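Local structure of phenol hydroxylase component phN (Pseudomonas stutzeri, 3U52) at residues N95-F100 / H147-Y152; I104-H109 / H164-V169; A91-A96 / S212-N217. The protein probably serves as the large, diiron-bearing subunit of a multicomponent phenol hydroxylase, the component in which the aromatic ring would be hydroxylated. All coordinates share one frame; numbering follows the deposited sequence.

Contact 1: residues N95-F100 / H147-Y152; sequences NALKLF and HAMSHY. With XE (xenon), chain V.
L97 of helix 94-103 meets M149 and Y152 of helix 125-155 in the all-helical core of a bacterial multicomponent monooxygenase hydroxylase, beside a pocket that holds xenon. The aromatic part is a CH-pi contact. CD1 of L97 sits 3.6 Å above the centroid of the Y152 ring and only 6° from its normal, so one methyl sits over one face and is nearly equidistant from all six ring carbons. Past the ring, Y152 OH is hydrogen-bonded to D219, which fixes the far end of the side chain.

The aliphatic part lies one turn earlier on the same helix. L97 and M149 cross at about a right angle, with L97 CB 3.8 Å from M149 SD. The M149 chain bends at chi2 (-53°) and again at chi3 (100°), and these bends carry its methyl past the leucine to the xenon. T222 of helix 220-250 packs on both L97 and M149.

Around the gas atom, F100, A148 and M149 join T222 as the pocket wall, so both helices contribute. F100 reaches it with CE1 at 3.9 Å from XE, while M149 CE comes to 3.7 Å from XE.

Contact 2: residues I104-H109 / H164-V169; sequences ISPLEH and HMHDRV. With FE (Fe (III) ion), chain G.
The iron-binding helix 105-121 of the diiron four-helix bundle turns two residues of its first turn, P106 and L107, against H166 of the short helix 162-166. The main touch is a CH-pi contact. P106 CB lies 3.5 Å from the centroid of the H166 imidazole and 6° off the ring normal, almost over the centre of one face. CG of the same proline leans over the ND1 side of the ring, 3.7 Å from H166 ND1. L107 adds a second, oblique approach: its CD1 comes to 3.8 Å from H166 CE1, and the two side chains cross at about a right angle.

The imidazole reaches across the gap because its CG is anti to the backbone N (chi1 -173°). Its rotation is then set from two directions, by the proline over one face and by a hydrogen bond between ND1 and the carbonyl oxygen of S102, just ahead of the iron-binding helix. P175 of helix 173-184 packs on both L107 and H166.

On the 164-169 side, R168 folds back over its own turn. Its NH1 donates to H164 O at 2.9 Å, in the carbonyl plane and on a lone pair, with that oxygen also close to the guanidinium plane. NH1 also lies over one face of the H164 ring, offset toward the rim.

E108 follows directly after L107 and points to the metal instead. A bend at chi2 (-77°) turns its carboxylate to the iron, which E138 and H141 also bind. The other carboxylate oxygen, OE1, is hydrogen-bonded to Q145 NE2, a second-shell contact that helps hold the group in place, while E108 OE2 binds the iron(III) at 2.3 Å.

Contact 3: residues A91-A96 / S212-N217; sequences ARYVNA and SGAAYN
Y93 carries this contact, laying its ring along the last turn of helix 187-216, where that long helix of the hydroxylase's helical core gives way to the turn before helix 220-250. CG of Y93 is anti to the backbone N (chi1 166°), which throws the phenol across to the other segment. One side of the ring runs past N217, then G213, and the hydroxyl ends beside A214. The nearest carbons are Y93 CD1 and N217 CB, 3.6 Å apart. The two side chains cross obliquely, but the ring and amide planes are only 13° apart, so the amide plane is nearly parallel to the ring plane.

At the far end of the ring, Y93 OH stands 3.5 Å from A214 CA and about as close to that residue's methyl. These are plain van der Waals contacts; the polar partner of the hydroxyl is D219, to which it is hydrogen-bonded. G213 has no side chain, and its carbonyl oxygen lies 4.0 Å from Y93 CE1. A214 also packs against T222 and V223 of helix 220-250.

N217 is buried, and hydrogen bonds hold both ends of its amide. OD1 is hydrogen-bonded to S89 OG and to the backbone N of N286, tying the end of the helix to two loops; the backbone of N217 also bonds to S89.

In the other segment N95 makes a comparable turn back, its ND2 donating to R92 O at 2.9 Å from above the carbonyl plane, on the same face as the bond from N95 N. The N217 bond is straighter and in plane: ND2 donates to G213 O at 2.7 Å, with an N-H...O angle of 166°, on a lone pair of that carbonyl.

How the contacts relate
Contacts 1 and 3 both use helix 94-103 and share N95 and A96; their centres are about 10 Å apart. D219 joins them further, since its OD1 is hydrogen-bonded to Y152 OH and its OD2 to Y93 OH, and T222 of helix 220-250 touches both contacts. The first segment of contact 2 follows 95-100 in the chain: F100 O and S105 N are 2.9 Å apart, a probable hydrogen bond that links the end of 95-100 to the start of the iron-binding helix. Contacts 1 and 2 have centres about 13 Å apart, contacts 2 and 3 about 20 Å. Contact 2 supplies an iron ligand, contact 1 lines a xenon pocket, and contact 3 lies farther out, with the Y93 side chain about 8 Å from a xenon.

Contact 1: residues N95-F100 / H147-Y152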
loop_
_atom_site.group_PDB
_atom_site.type_symbol
_atom_site.label_atom_id
_atom_site.label_comp_id
_atom_site.label_asym_id
_atom_site.label_seq_id
_atom_site.Cartn_x
_atom_site.Cartn_y
_atom_site.Cartn_z
ATOM N N ASN A 95 5.364 -3.961 25.042
ATOM C CA ASN A 95 5.845 -3.008 26.043
ATOM C C ASN A 95 6.780 -1.917 25.528
ATOM O O ASN A 95 6.749 -0.810 26.048
ATOM C CB ASN A 95 6.390 -3.764 27.241
ATOM C CG ASN A 95 5.276 -4.583 27.915
ATOM O OD1 ASN A 95 4.408 -4.026 28.564
ATOM N ND2 ASN A 95 5.263 -5.883 27.683
ATOM N N ALA A 96 7.532 -2.217 24.478
ATOM C CA ALA A 96 8.348 -1.238 23.808
ATOM C C ALA A 96 7.434 -0.215 23.165
ATOM O O ALA A 96 7.753 0.962 23.166
ATOM C CB ALA A 96 9.178 -1.880 22.794
ATOM N N LEU A 97 6.271 -0.636 22.670
ATOM C CA LEU A 97 5.337 0.309 22.007
ATOM C C LEU A 97 4.536 1.188 22.980
ATOM O O LEU A 97 4.136 2.328 22.636
ATOM C CB LEU A 97 4.417 -0.430 21.010
ATOM C CG LEU A 97 5.101 -1.323 19.936
ATOM C CD1 LEU A 97 4.050 -2.061 19.076
ATOM C CD2 LEU A 97 6.103 -0.563 19.035
ATOM N N LYS A 98 4.265 0.655 24.184
ATOM C CA LYS A 98 3.601 1.455 25.273
ATOM C C LYS A 98 4.506 2.607 25.678
ATOM O O LYS A 98 4.061 3.741 25.791
ATOM C CB LYS A 98 3.318 0.572 26.480
ATOM C CG LYS A 98 2.471 -0.649 26.116
ATOM C CD LYS A 98 2.374 -1.656 27.241
ATOM C CE LYS A 98 1.842 -3.019 26.714
ATOM N NZ LYS A 98 1.468 -3.906 27.857
ATOM N N LEU A 99 5.791 2.303 25.828
ATOM C CA LEU A 99 6.837 3.296 26.049
ATOM C C LEU A 99 6.942 4.309 24.892
ATOM O O LEU A 99 7.032 5.518 25.104
ATOM C CB LEU A 99 8.165 2.560 26.261
ATOM C CG LEU A 99 9.481 3.147 26.775
ATOM C CD1 LEU A 99 9.329 4.108 27.992
ATOM C CD2 LEU A 99 10.399 1.965 27.172
ATOM N N PHE A 100 6.931 3.820 23.676
ATOM C CA PHE A 100 6.970 4.697 22.519
ATOM C C PHE A 100 5.792 5.665 22.410
ATOM O O PHE A 100 6.017 6.862 22.254
ATOM C CB PHE A 100 7.074 3.889 21.237
ATOM C CG PHE A 100 7.382 4.737 20.011
ATOM C CD1 PHE A 100 6.349 5.212 19.202
ATOM C CD2 PHE A 100 8.698 5.058 19.674
ATOM C CE1 PHE A 100 6.628 5.993 18.098
ATOM C CE2 PHE A 100 8.984 5.855 18.539
ATOM C CZ PHE A 100 7.954 6.325 17.765
ATOM N N HIS A 147 -1.677 6.378 14.066
ATOM C CA HIS A 147 -2.366 5.436 13.175
ATOM C C HIS A 147 -1.686 4.085 13.228
ATOM O O HIS A 147 -2.374 3.066 13.238
ATOM C CB HIS A 147 -2.463 6.024 11.751
ATOM C CG HIS A 147 -3.383 7.211 11.680
ATOM N ND1 HIS A 147 -3.197 8.263 10.816
ATOM C CD2 HIS A 147 -4.527 7.479 12.342
ATOM C CE1 HIS A 147 -4.159 9.146 10.974
ATOM N NE2 HIS A 147 -4.976 8.698 11.902
ATOM N N ALA A 148 -0.351 4.079 13.335
ATOM C CA ALA A 148 0.438 2.831 13.389
ATOM C C ALA A 148 0.090 1.982 14.603
ATOM O O ALA A 148 -0.037 0.768 14.494
ATOM C CB ALA A 148 1.965 3.100 13.375
ATOM N N MET A 149 -0.011 2.644 15.755
ATOM C CA MET A 149 -0.250 2.019 17.053
ATOM C C MET A 149 -1.726 1.679 17.282
ATOM O O MET A 149 -2.065 0.945 18.211
ATOM C CB MET A 149 0.211 2.942 18.174
ATOM C CG MET A 149 1.746 3.128 18.297
ATOM S SD MET A 149 2.498 1.485 18.406
ATOM C CE MET A 149 3.110 1.107 16.766
ATOM N N SER A 150 -2.588 2.181 16.410
ATOM C CA SER A 150 -4.010 2.094 16.608
ATOM C C SER A 150 -4.470 0.660 16.812
ATOM O O SER A 150 -5.247 0.371 17.712
ATOM C CB SER A 150 -4.722 2.673 15.404
ATOM O OG SER A 150 -6.071 2.885 15.753
ATOM N N HIS A 151 -3.946 -0.234 15.991
ATOM C CA HIS A 151 -4.402 -1.608 15.976
ATOM C C HIS A 151 -3.810 -2.318 17.202
ATOM O O HIS A 151 -4.458 -3.205 17.764
ATOM C CB HIS A 151 -3.965 -2.294 14.667
ATOM C CG HIS A 151 -4.481 -3.701 14.521
ATOM N ND1 HIS A 151 -5.803 -3.981 14.241
ATOM C CD2 HIS A 151 -3.861 -4.897 14.660
ATOM C CE1 HIS A 151 -5.961 -5.290 14.149
ATOM N NE2 HIS A 151 -4.794 -5.865 14.394
ATOM N N TYR A 152 -2.632 -1.891 17.650
ATOM C CA TYR A 152 -2.035 -2.483 18.880
ATOM C C TYR A 152 -2.866 -2.124 20.107
ATOM O O TYR A 152 -3.089 -2.966 20.985
ATOM C CB TYR A 152 -0.566 -2.112 19.064
ATOM C CG TYR A 152 0.378 -2.835 18.114
ATOM C CD1 TYR A 152 0.912 -2.196 17.004
ATOM C CD2 TYR A 152 0.760 -4.168 18.366
ATOM C CE1 TYR A 152 1.806 -2.877 16.139
ATOM C CE2 TYR A 152 1.592 -4.857 17.515
ATOM C CZ TYR A 152 2.133 -4.209 16.410
ATOM O OH TYR A 152 2.975 -4.924 15.579
HETATM XE XE XE V . 5.405 3.608 15.252
#

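Contact 2: residues I104-H109 / H164-V169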
loop_
_atom_site.group_PDB
_atom_site.type_symbol
_atom_site.label_atom_id
_atom_site.label_comp_id
_atom_site.label_asym_id
_atom_site.label_seq_id
_atom_site.Cartn_x
_atom_site.Cartn_y
_atom_site.Cartn_z
ATOM N N ILE A 104 7.544 8.927 23.423
ATOM C CA ILE A 104 8.247 9.402 22.209
ATOM C C ILE A 104 7.291 10.085 21.227
ATOM O O ILE A 104 7.581 11.237 20.804
ATOM C CB ILE A 104 9.123 8.325 21.485
ATOM C CG1 ILE A 104 10.351 7.966 22.314
ATOM C CG2 ILE A 104 9.685 8.873 20.175
ATOM C CD1 ILE A 104 10.160 6.725 23.150
ATOM N N SER A 105 6.139 9.465 20.909
ATOM C CA SER A 105 5.166 10.171 20.041
ATOM C C SER A 105 4.795 11.595 20.486
ATOM O O SER A 105 4.649 12.492 19.636
ATOM C CB SER A 105 3.865 9.405 19.858
ATOM O OG SER A 105 4.061 8.281 19.037
ATOM N N PRO A 106 4.554 11.796 21.802
ATOM C CA PRO A 106 4.203 13.136 22.201
ATOM C C PRO A 106 5.335 14.130 21.924
ATOM O O PRO A 106 5.061 15.295 21.636
ATOM C CB PRO A 106 3.909 12.998 23.703
ATOM C CG PRO A 106 3.475 11.473 23.871
ATOM C CD PRO A 106 4.519 10.836 22.928
ATOM N N LEU A 107 6.571 13.666 21.918
ATOM C CA LEU A 107 7.691 14.509 21.536
ATOM C C LEU A 107 7.619 14.922 20.069
ATOM O O LEU A 107 8.031 16.046 19.727
ATOM C CB LEU A 107 9.018 13.816 21.852
ATOM C CG LEU A 107 9.646 14.151 23.223
ATOM C CD1 LEU A 107 8.689 14.663 24.255
ATOM C CD2 LEU A 107 10.588 13.042 23.738
ATOM N N GLU A 108 7.070 14.041 19.207
ATOM C CA GLU A 108 7.031 14.333 17.766
ATOM C C GLU A 108 6.112 15.562 17.690
ATOM O O GLU A 108 6.373 16.517 16.964
ATOM C CB GLU A 108 6.386 13.188 16.966
ATOM C CG GLU A 108 7.128 11.813 16.979
ATOM C CD GLU A 108 8.320 11.804 16.063
ATOM O OE1 GLU A 108 8.856 10.725 15.760
ATOM O OE2 GLU A 108 8.730 12.887 15.646
ATOM N N HIS A 109 5.009 15.498 18.424
ATOM C CA HIS A 109 3.993 16.548 18.389
ATOM C C HIS A 109 4.502 17.871 18.995
ATOM O O HIS A 109 4.287 18.932 18.413
ATOM C CB HIS A 109 2.740 16.123 19.107
ATOM C CG HIS A 109 1.543 16.884 18.659
ATOM N ND1 HIS A 109 0.793 16.500 17.571
ATOM C CD2 HIS A 109 1.017 18.048 19.084
ATOM C CE1 HIS A 109 -0.179 17.370 17.375
ATOM N NE2 HIS A 109 -0.057 18.327 18.273
ATOM N N HIS A 164 -2.373 11.909 27.781
ATOM C CA HIS A 164 -2.811 12.116 29.183
ATOM C C HIS A 164 -1.735 11.674 30.185
ATOM O O HIS A 164 -1.380 12.400 31.111
ATOM C CB HIS A 164 -4.140 11.388 29.436
ATOM C CG HIS A 164 -4.588 11.412 30.866
ATOM N ND1 HIS A 164 -5.465 12.364 31.349
ATOM C CD2 HIS A 164 -4.232 10.643 31.930
ATOM C CE1 HIS A 164 -5.636 12.180 32.648
ATOM N NE2 HIS A 164 -4.918 11.129 33.026
ATOM N N MET A 165 -1.191 10.496 29.969
ATOM C CA MET A 165 -0.141 9.978 30.827
ATOM C C MET A 165 1.153 10.764 30.675
ATOM O O MET A 165 1.842 11.032 31.690
ATOM C CB MET A 165 0.086 8.505 30.512
ATOM C CG MET A 165 -1.081 7.677 30.910
ATOM S SD MET A 165 -0.696 5.966 30.685
ATOM C CE MET A 165 -2.280 5.120 31.045
ATOM N N HIS A 166 1.452 11.221 29.460
ATOM C CA HIS A 166 2.728 11.990 29.212
ATOM C C HIS A 166 2.859 13.227 30.091
ATOM O O HIS A 166 3.953 13.596 30.493
ATOM C CB HIS A 166 2.801 12.457 27.738
ATOM C CG HIS A 166 4.107 13.089 27.336
ATOM N ND1 HIS A 166 5.223 12.353 26.999
ATOM C CD2 HIS A 166 4.454 14.393 27.151
ATOM C CE1 HIS A 166 6.210 13.171 26.646
ATOM N NE2 HIS A 166 5.766 14.420 26.713
ATOM N N ASP A 167 1.719 13.883 30.373
ATOM C CA ASP A 167 1.684 15.096 31.231
ATOM C C ASP A 167 1.739 14.806 32.751
ATOM O O ASP A 167 1.989 15.725 33.538
ATOM C CB ASP A 167 0.435 15.948 30.942
ATOM C CG ASP A 167 0.499 16.731 29.609
ATOM O OD1 ASP A 167 1.547 16.788 28.956
ATOM O OD2 ASP A 167 -0.517 17.352 29.208
ATOM N N ARG A 168 1.492 13.551 33.151
ATOM C CA ARG A 168 1.239 13.233 34.563
ATOM C C ARG A 168 2.163 12.197 35.139
ATOM O O ARG A 168 2.683 12.390 36.238
ATOM C CB ARG A 168 -0.218 12.795 34.788
ATOM C CG ARG A 168 -1.224 13.889 34.437
ATOM C CD ARG A 168 -2.668 13.426 34.460
ATOM N NE ARG A 168 -3.580 14.541 34.139
ATOM C CZ ARG A 168 -3.697 15.131 32.938
ATOM N NH1 ARG A 168 -2.987 14.740 31.877
ATOM N NH2 ARG A 168 -4.539 16.146 32.797
ATOM N N VAL A 169 2.335 11.091 34.430
ATOM C CA VAL A 169 3.044 9.924 34.950
ATOM C C VAL A 169 4.502 10.182 35.276
ATOM O O VAL A 169 5.231 10.783 34.497
ATOM C CB VAL A 169 2.933 8.691 33.994
ATOM C CG1 VAL A 169 3.752 7.540 34.509
ATOM C CG2 VAL A 169 1.479 8.239 33.843
HETATM FE FE FE G . 10.187 13.131 13.902
#

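Contact 3: residues A91-A96 / S212-N217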
loop_
_atom_site.group_PDB
_atom_site.type_symbol
_atom_site.label_atom_id
_atom_site.label_comp_id
_atom_site.label_asym_id
_atom_site.label_seq_id
_atom_site.Cartn_x
_atom_site.Cartn_y
_atom_site.Cartn_z
ATOM N N ALA A 91 4.224 -11.186 23.071
ATOM C CA ALA A 91 3.503 -10.019 23.558
ATOM C C ALA A 91 4.379 -9.121 24.470
ATOM O O ALA A 91 4.048 -7.938 24.620
ATOM C CB ALA A 91 2.247 -10.411 24.263
ATOM N N ARG A 92 5.483 -9.652 25.033
ATOM C CA ARG A 92 6.413 -8.816 25.818
ATOM C C ARG A 92 6.849 -7.630 24.964
ATOM O O ARG A 92 7.101 -6.534 25.476
ATOM C CB ARG A 92 7.678 -9.568 26.291
ATOM C CG ARG A 92 7.414 -10.600 27.413
ATOM C CD ARG A 92 8.712 -11.341 27.857
ATOM N NE ARG A 92 9.401 -11.935 26.703
ATOM C CZ ARG A 92 10.649 -12.432 26.692
ATOM N NH1 ARG A 92 11.409 -12.398 27.793
ATOM N NH2 ARG A 92 11.160 -12.953 25.560
ATOM N N TYR A 93 6.969 -7.863 23.652
ATOM C CA TYR A 93 7.457 -6.838 22.711
ATOM C C TYR A 93 6.576 -5.602 22.743
ATOM O O TYR A 93 7.073 -4.497 22.531
ATOM C CB TYR A 93 7.516 -7.402 21.260
ATOM C CG TYR A 93 7.685 -6.310 20.196
ATOM C CD1 TYR A 93 8.963 -5.787 19.871
ATOM C CD2 TYR A 93 6.581 -5.758 19.553
ATOM C CE1 TYR A 93 9.106 -4.787 18.906
ATOM C CE2 TYR A 93 6.711 -4.762 18.601
ATOM C CZ TYR A 93 7.951 -4.292 18.268
ATOM O OH TYR A 93 7.999 -3.276 17.329
ATOM N N VAL A 94 5.270 -5.758 22.980
ATOM C CA VAL A 94 4.355 -4.625 22.885
ATOM C C VAL A 94 4.693 -3.547 23.974
ATOM O O VAL A 94 4.399 -2.361 23.788
ATOM C CB VAL A 94 2.910 -5.066 22.931
ATOM C CG1 VAL A 94 1.921 -3.873 22.792
ATOM C CG2 VAL A 94 2.667 -6.123 21.831
ATOM N N ASN A 95 5.364 -3.961 25.042
ATOM C CA ASN A 95 5.845 -3.008 26.043
ATOM C C ASN A 95 6.780 -1.917 25.528
ATOM O O ASN A 95 6.749 -0.810 26.048
ATOM C CB ASN A 95 6.390 -3.764 27.241
ATOM C CG ASN A 95 5.276 -4.583 27.915
ATOM O OD1 ASN A 95 4.408 -4.026 28.564
ATOM N ND2 ASN A 95 5.263 -5.883 27.683
ATOM N N ALA A 96 7.532 -2.217 24.478
ATOM C CA ALA A 96 8.348 -1.238 23.808
ATOM C C ALA A 96 7.434 -0.215 23.165
ATOM O O ALA A 96 7.753 0.962 23.166
ATOM C CB ALA A 96 9.178 -1.880 22.794
ATOM N N SER A 212 14.768 -1.132 13.994
ATOM C CA SER A 212 15.290 -2.456 13.701
ATOM C C SER A 212 14.777 -3.503 14.700
ATOM O O SER A 212 14.581 -4.660 14.318
ATOM C CB SER A 212 16.803 -2.466 13.476
ATOM O OG SER A 212 17.461 -2.395 14.707
ATOM N N GLY A 213 14.449 -3.091 15.936
ATOM C CA GLY A 213 13.717 -3.970 16.872
ATOM C C GLY A 213 12.399 -4.445 16.262
ATOM O O GLY A 213 12.037 -5.622 16.378
ATOM N N ALA A 214 11.672 -3.533 15.637
ATOM C CA ALA A 214 10.461 -3.880 14.904
ATOM C C ALA A 214 10.739 -4.933 13.831
ATOM O O ALA A 214 9.989 -5.898 13.718
ATOM C CB ALA A 214 9.827 -2.635 14.274
ATOM N N ALA A 215 11.810 -4.736 13.063
ATOM C CA ALA A 215 12.157 -5.643 11.963
ATOM C C ALA A 215 12.494 -7.020 12.520
ATOM O O ALA A 215 12.088 -7.986 11.930
ATOM C CB ALA A 215 13.313 -5.115 11.133
ATOM N N TYR A 216 13.168 -7.115 13.672
ATOM C CA TYR A 216 13.560 -8.435 14.226
ATOM C C TYR A 216 12.446 -9.121 15.020
ATOM O O TYR A 216 12.607 -10.270 15.435
ATOM C CB TYR A 216 14.790 -8.317 15.106
ATOM C CG TYR A 216 16.126 -8.087 14.407
ATOM C CD1 TYR A 216 16.255 -7.209 13.343
ATOM C CD2 TYR A 216 17.279 -8.718 14.888
ATOM C CE1 TYR A 216 17.493 -6.993 12.737
ATOM C CE2 TYR A 216 18.514 -8.517 14.287
ATOM C CZ TYR A 216 18.618 -7.643 13.229
ATOM O OH TYR A 216 19.869 -7.471 12.652
ATOM N N ASN A 217 11.346 -8.411 15.263
ATOM C CA ASN A 217 10.317 -8.909 16.110
ATOM C C ASN A 217 8.953 -8.976 15.450
ATOM O O ASN A 217 7.935 -9.117 16.132
ATOM C CB ASN A 217 10.294 -8.145 17.445
ATOM C CG ASN A 217 11.501 -8.445 18.273
ATOM O OD1 ASN A 217 11.498 -9.401 19.054
ATOM N ND2 ASN A 217 12.580 -7.715 18.041
#